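Local structure of trehalose monomycolate exporter MmpL3 (Mycobacterium tuberculosis, 7NVH) at residues F482-R496 and S507-A519. The protein probably exports trehalose monomycolate, a mycolic acid carrier used in building the mycobacterial outer membrane, across the inner membrane as an RND-superfamily transporter. Residues are numbered along the deposited sequence; the frame is centred on the assembly and turned at random.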
ATOM      1  N   PHE A 482      21.279 -25.158 -11.284  1.00 58.01           N
ATOM      2  CA  PHE A 482      19.929 -25.675 -11.455  1.00 58.01           C
ATOM      3  C   PHE A 482      19.803 -27.033 -10.780  1.00 58.01           C
ATOM      4  O   PHE A 482      20.746 -27.828 -10.779  1.00 58.01           O
ATOM      5  CB  PHE A 482      19.563 -25.775 -12.936  1.00 58.01           C
ATOM      6  CG  PHE A 482      19.269 -24.450 -13.573  1.00 58.01           C
ATOM      7  CD1 PHE A 482      18.183 -23.700 -13.164  1.00 58.01           C
ATOM      8  CD2 PHE A 482      20.082 -23.950 -14.570  1.00 58.01           C
ATOM      9  CE1 PHE A 482      17.911 -22.482 -13.737  1.00 58.01           C
ATOM     10  CE2 PHE A 482      19.813 -22.729 -15.149  1.00 58.01           C
ATOM     11  CZ  PHE A 482      18.726 -21.995 -14.730  1.00 58.01           C
ATOM     12  N   ILE A 483      18.627 -27.288 -10.211  1.00 60.28           N
ATOM     13  CA  ILE A 483      18.409 -28.441  -9.342  1.00 60.28           C
ATOM     14  C   ILE A 483      18.468 -29.715 -10.176  1.00 60.28           C
ATOM     15  O   ILE A 483      17.585 -29.972 -10.997  1.00 60.28           O
ATOM     16  CB  ILE A 483      17.072 -28.336  -8.602  1.00 60.28           C
ATOM     17  CG1 ILE A 483      17.037 -27.087  -7.726  1.00 60.28           C
ATOM     18  CG2 ILE A 483      16.831 -29.580  -7.770  1.00 60.28           C
ATOM     19  CD1 ILE A 483      15.861 -27.043  -6.780  1.00 60.28           C
ATOM     20  N   GLU A 484      19.501 -30.520  -9.964  1.00 66.46           N
ATOM     21  CA  GLU A 484      19.498 -31.884 -10.470  1.00 66.46           C
ATOM     22  C   GLU A 484      18.639 -32.740  -9.548  1.00 66.46           C
ATOM     23  O   GLU A 484      18.936 -32.826  -8.351  1.00 66.46           O
ATOM     24  CB  GLU A 484      20.912 -32.442 -10.537  1.00 66.46           C
ATOM     25  CG  GLU A 484      21.906 -31.544 -11.248  1.00 66.46           C
ATOM     26  CD  GLU A 484      22.610 -30.592 -10.302  1.00 66.46           C
ATOM     27  OE1 GLU A 484      22.386 -30.698  -9.078  1.00 66.46           O
ATOM     28  OE2 GLU A 484      23.386 -29.738 -10.780  1.00 66.46           O
ATOM     29  N   PRO A 485      17.583 -33.373 -10.044  1.00 70.22           N
ATOM     30  CA  PRO A 485      16.665 -34.088  -9.147  1.00 70.22           C
ATOM     31  C   PRO A 485      17.297 -35.302  -8.482  1.00 70.22           C
ATOM     32  O   PRO A 485      17.207 -35.463  -7.261  1.00 70.22           O
ATOM     33  CB  PRO A 485      15.514 -34.487 -10.076  1.00 70.22           C
ATOM     34  CG  PRO A 485      16.130 -34.549 -11.421  1.00 70.22           C
ATOM     35  CD  PRO A 485      17.172 -33.475 -11.453  1.00 70.22           C
ATOM     36  N   ASP A 486      17.938 -36.164  -9.270  1.00 73.85           N
ATOM     37  CA  ASP A 486      18.607 -37.351  -8.754  1.00 73.85           C
ATOM     38  C   ASP A 486      20.091 -37.341  -9.100  1.00 73.85           C
ATOM     39  O   ASP A 486      20.718 -38.397  -9.213  1.00 73.85           O
ATOM     40  CB  ASP A 486      17.939 -38.621  -9.280  1.00 73.85           C
ATOM     41  CG  ASP A 486      16.497 -38.747  -8.832  1.00 73.85           C
ATOM     42  OD1 ASP A 486      16.155 -38.190  -7.768  1.00 73.85           O
ATOM     43  OD2 ASP A 486      15.707 -39.405  -9.541  1.00 73.85           O
ATOM     44  N   ASN A 487      20.653 -36.144  -9.275  1.00 74.85           N
ATOM     45  CA  ASN A 487      22.061 -35.954  -9.622  1.00 74.85           C
ATOM     46  C   ASN A 487      22.411 -36.596 -10.962  1.00 74.85           C
ATOM     47  O   ASN A 487      23.533 -37.063 -11.166  1.00 74.85           O
ATOM     48  CB  ASN A 487      22.986 -36.472  -8.516  1.00 74.85           C
ATOM     49  CG  ASN A 487      22.581 -35.978  -7.143  1.00 74.85           C
ATOM     50  OD1 ASN A 487      22.093 -34.859  -6.991  1.00 74.85           O
ATOM     51  ND2 ASN A 487      22.784 -36.813  -6.130  1.00 74.85           N
ATOM     52  N   ASP A 488      21.454 -36.621 -11.882  1.00 70.07           N
ATOM     53  CA  ASP A 488      21.691 -37.043 -13.252  1.00 70.07           C
ATOM     54  C   ASP A 488      21.120 -36.006 -14.206  1.00 70.07           C
ATOM     55  O   ASP A 488      20.140 -35.329 -13.881  1.00 70.07           O
ATOM     56  CB  ASP A 488      21.064 -38.415 -13.539  1.00 70.07           C
ATOM     57  CG  ASP A 488      19.598 -38.481 -13.164  1.00 70.07           C
ATOM     58  OD1 ASP A 488      19.102 -37.547 -12.501  1.00 70.07           O
ATOM     59  OD2 ASP A 488      18.935 -39.471 -13.536  1.00 70.07           O
ATOM     60  N   PRO A 489      21.725 -35.845 -15.388  1.00 66.42           N
ATOM     61  CA  PRO A 489      21.215 -34.845 -16.336  1.00 66.42           C
ATOM     62  C   PRO A 489      19.946 -35.262 -17.054  1.00 66.42           C
ATOM     63  O   PRO A 489      19.248 -34.391 -17.589  1.00 66.42           O
ATOM     64  CB  PRO A 489      22.377 -34.680 -17.333  1.00 66.42           C
ATOM     65  CG  PRO A 489      23.569 -35.312 -16.658  1.00 66.42           C
ATOM     66  CD  PRO A 489      22.996 -36.423 -15.845  1.00 66.42           C
ATOM     67  N   ALA A 490      19.617 -36.554 -17.079  1.00 63.81           N
ATOM     68  CA  ALA A 490      18.499 -37.040 -17.877  1.00 63.81           C
ATOM     69  C   ALA A 490      17.146 -36.542 -17.391  1.00 63.81           C
ATOM     70  O   ALA A 490      16.172 -36.632 -18.144  1.00 63.81           O
ATOM     71  CB  ALA A 490      18.501 -38.569 -17.902  1.00 63.81           C
ATOM     72  N   ASN A 491      17.053 -36.024 -16.166  1.00 63.49           N
ATOM     73  CA  ASN A 491      15.789 -35.521 -15.639  1.00 63.49           C
ATOM     74  C   ASN A 491      15.833 -34.018 -15.386  1.00 63.49           C
ATOM     75  O   ASN A 491      14.976 -33.488 -14.673  1.00 63.49           O
ATOM     76  CB  ASN A 491      15.404 -36.264 -14.359  1.00 63.49           C
ATOM     77  CG  ASN A 491      15.740 -37.736 -14.417  1.00 63.49           C
ATOM     78  OD1 ASN A 491      16.460 -38.255 -13.564  1.00 63.49           O
ATOM     79  ND2 ASN A 491      15.225 -38.420 -15.430  1.00 63.49           N
ATOM     80  N   MET A 492      16.815 -33.326 -15.951  1.00 58.78           N
ATOM     81  CA  MET A 492      16.910 -31.880 -15.826  1.00 58.78           C
ATOM     82  C   MET A 492      16.157 -31.211 -16.967  1.00 58.78           C
ATOM     83  O   MET A 492      16.165 -31.699 -18.101  1.00 58.78           O
ATOM     84  CB  MET A 492      18.372 -31.434 -15.827  1.00 58.78           C
ATOM     85  CG  MET A 492      18.938 -31.152 -14.449  1.00 58.78           C
ATOM     86  SD  MET A 492      20.653 -30.606 -14.514  1.00 58.78           S
ATOM     87  CE  MET A 492      20.437 -28.848 -14.759  1.00 58.78           C
ATOM     88  N   TRP A 493      15.508 -30.089 -16.655  1.00 52.31           N
ATOM     89  CA  TRP A 493      14.691 -29.343 -17.612  1.00 52.31           C
ATOM     90  C   TRP A 493      13.588 -30.224 -18.189  1.00 52.31           C
ATOM     91  O   TRP A 493      13.433 -30.360 -19.403  1.00 52.31           O
ATOM     92  CB  TRP A 493      15.553 -28.733 -18.717  1.00 52.31           C
ATOM     93  CG  TRP A 493      16.367 -27.585 -18.233  1.00 52.31           C
ATOM     94  CD1 TRP A 493      17.718 -27.544 -18.095  1.00 52.31           C
ATOM     95  CD2 TRP A 493      15.880 -26.310 -17.803  1.00 52.31           C
ATOM     96  NE1 TRP A 493      18.106 -26.321 -17.610  1.00 52.31           N
ATOM     97  CE2 TRP A 493      16.993 -25.545 -17.423  1.00 52.31           C
ATOM     98  CE3 TRP A 493      14.610 -25.742 -17.706  1.00 52.31           C
ATOM     99  CZ2 TRP A 493      16.877 -24.244 -16.955  1.00 52.31           C
ATOM    100  CZ3 TRP A 493      14.496 -24.450 -17.241  1.00 52.31           C
ATOM    101  CH2 TRP A 493      15.621 -23.716 -16.871  1.00 52.31           C
ATOM    102  N   GLN A 494      12.818 -30.834 -17.294  1.00 54.55           N
ATOM    103  CA  GLN A 494      11.717 -31.686 -17.707  1.00 54.55           C
ATOM    104  C   GLN A 494      10.572 -30.848 -18.256  1.00 54.55           C
ATOM    105  O   GLN A 494      10.322 -29.726 -17.811  1.00 54.55           O
ATOM    106  CB  GLN A 494      11.226 -32.533 -16.534  1.00 54.55           C
ATOM    107  CG  GLN A 494      12.009 -33.815 -16.332  1.00 54.55           C
ATOM    108  CD  GLN A 494      11.965 -34.716 -17.548  1.00 54.55           C
ATOM    109  OE1 GLN A 494      12.977 -34.927 -18.214  1.00 54.55           O
ATOM    110  NE2 GLN A 494      10.787 -35.251 -17.846  1.00 54.55           N
ATOM    111  N   GLU A 495       9.874 -31.409 -19.236  1.00 50.80           N
ATOM    112  CA  GLU A 495       8.731 -30.734 -19.826  1.00 50.80           C
ATOM    113  C   GLU A 495       7.610 -30.588 -18.805  1.00 50.80           C
ATOM    114  O   GLU A 495       7.459 -31.401 -17.892  1.00 50.80           O
ATOM    115  CB  GLU A 495       8.232 -31.507 -21.043  1.00 50.80           C
ATOM    116  CG  GLU A 495       7.703 -30.637 -22.157  1.00 50.80           C
ATOM    117  CD  GLU A 495       6.998 -31.443 -23.223  1.00 50.80           C
ATOM    118  OE1 GLU A 495       7.211 -32.672 -23.275  1.00 50.80           O
ATOM    119  OE2 GLU A 495       6.230 -30.852 -24.008  1.00 50.80           O
ATOM    120  N   ARG A 496       6.822 -29.532 -18.967  1.00 48.53           N
ATOM    121  CA  ARG A 496       5.702 -29.285 -18.075  1.00 48.53           C
ATOM    122  C   ARG A 496       4.631 -30.357 -18.257  1.00 48.53           C
ATOM    123  O   ARG A 496       4.556 -31.035 -19.285  1.00 48.53           O
ATOM    124  CB  ARG A 496       5.124 -27.897 -18.336  1.00 48.53           C
ATOM    125  CG  ARG A 496       4.204 -27.357 -17.264  1.00 48.53           C
ATOM    126  CD  ARG A 496       3.593 -26.049 -17.721  1.00 48.53           C
ATOM    127  NE  ARG A 496       2.378 -25.708 -16.992  1.00 48.53           N
ATOM    128  CZ  ARG A 496       2.115 -24.498 -16.516  1.00 48.53           C
ATOM    129  NH1 ARG A 496       2.982 -23.514 -16.693  1.00 48.53           N
ATOM    130  NH2 ARG A 496       0.985 -24.270 -15.865  1.00 48.53           N
ATOM    131  N   SER A 507       2.670 -25.875 -31.262  1.00 50.23           N
ATOM    132  CA  SER A 507       3.683 -24.878 -31.569  1.00 50.23           C
ATOM    133  C   SER A 507       4.277 -24.232 -30.328  1.00 50.23           C
ATOM    134  O   SER A 507       5.164 -23.384 -30.457  1.00 50.23           O
ATOM    135  CB  SER A 507       3.100 -23.789 -32.471  1.00 50.23           C
ATOM    136  OG  SER A 507       2.371 -22.843 -31.714  1.00 50.23           O
ATOM    137  N   VAL A 508       3.814 -24.594 -29.135  1.00 46.90           N
ATOM    138  CA  VAL A 508       4.365 -24.075 -27.890  1.00 46.90           C
ATOM    139  C   VAL A 508       4.687 -25.251 -26.985  1.00 46.90           C
ATOM    140  O   VAL A 508       3.808 -26.070 -26.691  1.00 46.90           O
ATOM    141  CB  VAL A 508       3.402 -23.109 -27.184  1.00 46.90           C
ATOM    142  CG1 VAL A 508       4.097 -22.442 -26.017  1.00 46.90           C
ATOM    143  CG2 VAL A 508       2.883 -22.069 -28.154  1.00 46.90           C
ATOM    144  N   ARG A 509       5.939 -25.339 -26.548  1.00 45.39           N
ATOM    145  CA  ARG A 509       6.365 -26.304 -25.547  1.00 45.39           C
ATOM    146  C   ARG A 509       7.168 -25.574 -24.486  1.00 45.39           C
ATOM    147  O   ARG A 509       7.941 -24.667 -24.802  1.00 45.39           O
ATOM    148  CB  ARG A 509       7.200 -27.427 -26.159  1.00 45.39           C
ATOM    149  CG  ARG A 509       6.568 -28.070 -27.373  1.00 45.39           C
ATOM    150  CD  ARG A 509       5.938 -29.399 -27.020  1.00 45.39           C
ATOM    151  NE  ARG A 509       6.925 -30.465 -26.919  1.00 45.39           N
ATOM    152  CZ  ARG A 509       7.373 -31.164 -27.954  1.00 45.39           C
ATOM    153  NH1 ARG A 509       6.927 -30.905 -29.174  1.00 45.39           N
ATOM    154  NH2 ARG A 509       8.270 -32.121 -27.771  1.00 45.39           N
ATOM    155  N   VAL A 510       6.983 -25.962 -23.230  1.00 45.98           N
ATOM    156  CA  VAL A 510       7.628 -25.296 -22.107  1.00 45.98           C
ATOM    157  C   VAL A 510       8.361 -26.326 -21.258  1.00 45.98           C
ATOM    158  O   VAL A 510       7.814 -27.389 -20.945  1.00 45.98           O
ATOM    159  CB  VAL A 510       6.616 -24.486 -21.272  1.00 45.98           C
ATOM    160  CG1 VAL A 510       5.550 -25.374 -20.704  1.00 45.98           C
ATOM    161  CG2 VAL A 510       7.322 -23.758 -20.148  1.00 45.98           C
ATOM    162  N   LEU A 511       9.614 -26.026 -20.929  1.00 47.45           N
ATOM    163  CA  LEU A 511      10.439 -26.801 -20.016  1.00 47.45           C
ATOM    164  C   LEU A 511      10.585 -26.031 -18.712  1.00 47.45           C
ATOM    165  O   LEU A 511      10.290 -24.839 -18.643  1.00 47.45           O
ATOM    166  CB  LEU A 511      11.816 -27.076 -20.625  1.00 47.45           C
ATOM    167  CG  LEU A 511      11.861 -27.515 -22.087  1.00 47.45           C
ATOM    168  CD1 LEU A 511      13.295 -27.706 -22.533  1.00 47.45           C
ATOM    169  CD2 LEU A 511      11.067 -28.785 -22.297  1.00 47.45           C
ATOM    170  N   GLN A 512      11.049 -26.714 -17.666  1.00 50.53           N
ATOM    171  CA  GLN A 512      11.185 -26.039 -16.383  1.00 50.53           C
ATOM    172  C   GLN A 512      12.146 -26.786 -15.472  1.00 50.53           C
ATOM    173  O   GLN A 512      12.161 -28.018 -15.448  1.00 50.53           O
ATOM    174  CB  GLN A 512       9.824 -25.888 -15.695  1.00 50.53           C
ATOM    175  CG  GLN A 512       9.062 -27.182 -15.526  1.00 50.53           C
ATOM    176  CD  GLN A 512       7.644 -26.958 -15.057  1.00 50.53           C
ATOM    177  OE1 GLN A 512       7.193 -25.820 -14.932  1.00 50.53           O
ATOM    178  NE2 GLN A 512       6.931 -28.041 -14.786  1.00 50.53           N
ATOM    179  N   ASN A 513      12.953 -26.022 -14.737  1.00 53.62           N
ATOM    180  CA  ASN A 513      13.707 -26.504 -13.588  1.00 53.62           C
ATOM    181  C   ASN A 513      13.689 -25.451 -12.495  1.00 53.62           C
ATOM    182  O   ASN A 513      13.631 -24.251 -12.768  1.00 53.62           O
ATOM    183  CB  ASN A 513      15.174 -26.818 -13.899  1.00 53.62           C
ATOM    184  CG  ASN A 513      15.423 -28.283 -14.128  1.00 53.62           C
ATOM    185  OD1 ASN A 513      14.536 -29.113 -13.944  1.00 53.62           O
ATOM    186  ND2 ASN A 513      16.655 -28.619 -14.479  1.00 53.62           N
ATOM    187  N   GLY A 514      13.752 -25.914 -11.256  1.00 56.93           N
ATOM    188  CA  GLY A 514      14.074 -25.031 -10.160  1.00 56.93           C
ATOM    189  C   GLY A 514      15.569 -24.837 -10.052  1.00 56.93           C
ATOM    190  O   GLY A 514      16.364 -25.565 -10.642  1.00 56.93           O
ATOM    191  N   LEU A 515      15.963 -23.830  -9.283  1.00 58.83           N
ATOM    192  CA  LEU A 515      17.372 -23.510  -9.125  1.00 58.83           C
ATOM    193  C   LEU A 515      17.725 -23.478  -7.648  1.00 58.83           C
ATOM    194  O   LEU A 515      16.988 -22.907  -6.839  1.00 58.83           O
ATOM    195  CB  LEU A 515      17.724 -22.174  -9.798  1.00 58.83           C
ATOM    196  CG  LEU A 515      17.283 -20.839  -9.198  1.00 58.83           C
ATOM    197  CD1 LEU A 515      18.065 -19.712  -9.836  1.00 58.83           C
ATOM    198  CD2 LEU A 515      15.795 -20.613  -9.381  1.00 58.83           C
ATOM    199  N   ILE A 516      18.842 -24.118  -7.298  1.00 59.80           N
ATOM    200  CA  ILE A 516      19.383 -23.986  -5.956  1.00 59.80           C
ATOM    201  C   ILE A 516      19.931 -22.577  -5.779  1.00 59.80           C
ATOM    202  O   ILE A 516      20.300 -21.903  -6.751  1.00 59.80           O
ATOM    203  CB  ILE A 516      20.469 -25.045  -5.699  1.00 59.80           C
ATOM    204  CG1 ILE A 516      21.450 -25.091  -6.869  1.00 59.80           C
ATOM    205  CG2 ILE A 516      19.845 -26.406  -5.474  1.00 59.80           C
ATOM    206  CD1 ILE A 516      22.548 -26.110  -6.700  1.00 59.80           C
ATOM    207  N   ASN A 517      19.983 -22.125  -4.528  1.00 62.25           N
ATOM    208  CA  ASN A 517      20.406 -20.769  -4.200  1.00 62.25           C
ATOM    209  C   ASN A 517      19.512 -19.750  -4.899  1.00 62.25           C
ATOM    210  O   ASN A 517      19.932 -19.138  -5.888  1.00 62.25           O
ATOM    211  CB  ASN A 517      21.871 -20.544  -4.578  1.00 62.25           C
ATOM    212  CG  ASN A 517      22.611 -19.705  -3.560  1.00 62.25           C
ATOM    213  OD1 ASN A 517      22.127 -18.659  -3.130  1.00 62.25           O
ATOM    214  ND2 ASN A 517      23.796 -20.157  -3.170  1.00 62.25           N
ATOM    215  N   PRO A 518      18.267 -19.562  -4.434  1.00 62.59           N
ATOM    216  CA  PRO A 518      17.368 -18.587  -5.073  1.00 62.59           C
ATOM    217  C   PRO A 518      17.945 -17.182  -5.172  1.00 62.59           C
ATOM    218  O   PRO A 518      17.408 -16.343  -5.901  1.00 62.59           O
ATOM    219  CB  PRO A 518      16.125 -18.593  -4.173  1.00 62.59           C
ATOM    220  CG  PRO A 518      16.240 -19.772  -3.296  1.00 62.59           C
ATOM    221  CD  PRO A 518      17.600 -20.366  -3.397  1.00 62.59           C
ATOM    222  N   ALA A 519      19.024 -16.905  -4.437  1.00 62.37           N
ATOM    223  CA  ALA A 519      19.705 -15.624  -4.577  1.00 62.37           C
ATOM    224  C   ALA A 519      20.301 -15.439  -5.965  1.00 62.37           C
ATOM    225  O   ALA A 519      20.478 -14.298  -6.403  1.00 62.37           O
ATOM    226  CB  ALA A 519      20.801 -15.493  -3.519  1.00 62.37           C
TER
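Q494 and E495 run antiparallel along strand 508-514, where R496 N donates to V510 O at 3.1 Å (N-H...O 164°) and Q512 N to Q494 O, and, beyond the loop that bulges out between them, I483 N donates to G514 O through a nearly linear N-H...O (176°). W493 is the centre of the side-chain contact. Although its CB leads away from strand 508-514, the indole swings back, with CG beside the backbone N (chi1 -72°), and lies over N513: CB of N513 sits 3.9 Å from the centroid of the six-membered ring of W493, almost on the ring normal, a CH-pi contact. The W493 ring is also set against F482, with CZ2 of W493 3.6 Å above the centre of the phenyl ring. F482 in turn brings G514 O to its edge and rests CD1 on L515 CB, 3.7 Å away. Further out, CG1 of I483 packs on CG2 of I516 at the surface. At the other end of the strand pair, CB and CD of R496 both touch CG1 of V510, and the extended chain carries the guanidinium past it toward D58 of helix 49-61 and the carbonyl of G62 just beyond it, both weak contacts. The preceding residue, E495, pairs with R509 in a doubtful salt bridge, its hydrogen bond weak and bent. W493 packs against helices 466-476 and 521-528, and strand 494-495 is an outermost strand of a four-stranded, helix-backed antiparallel sheet, the alpha+beta build of RND porter domains.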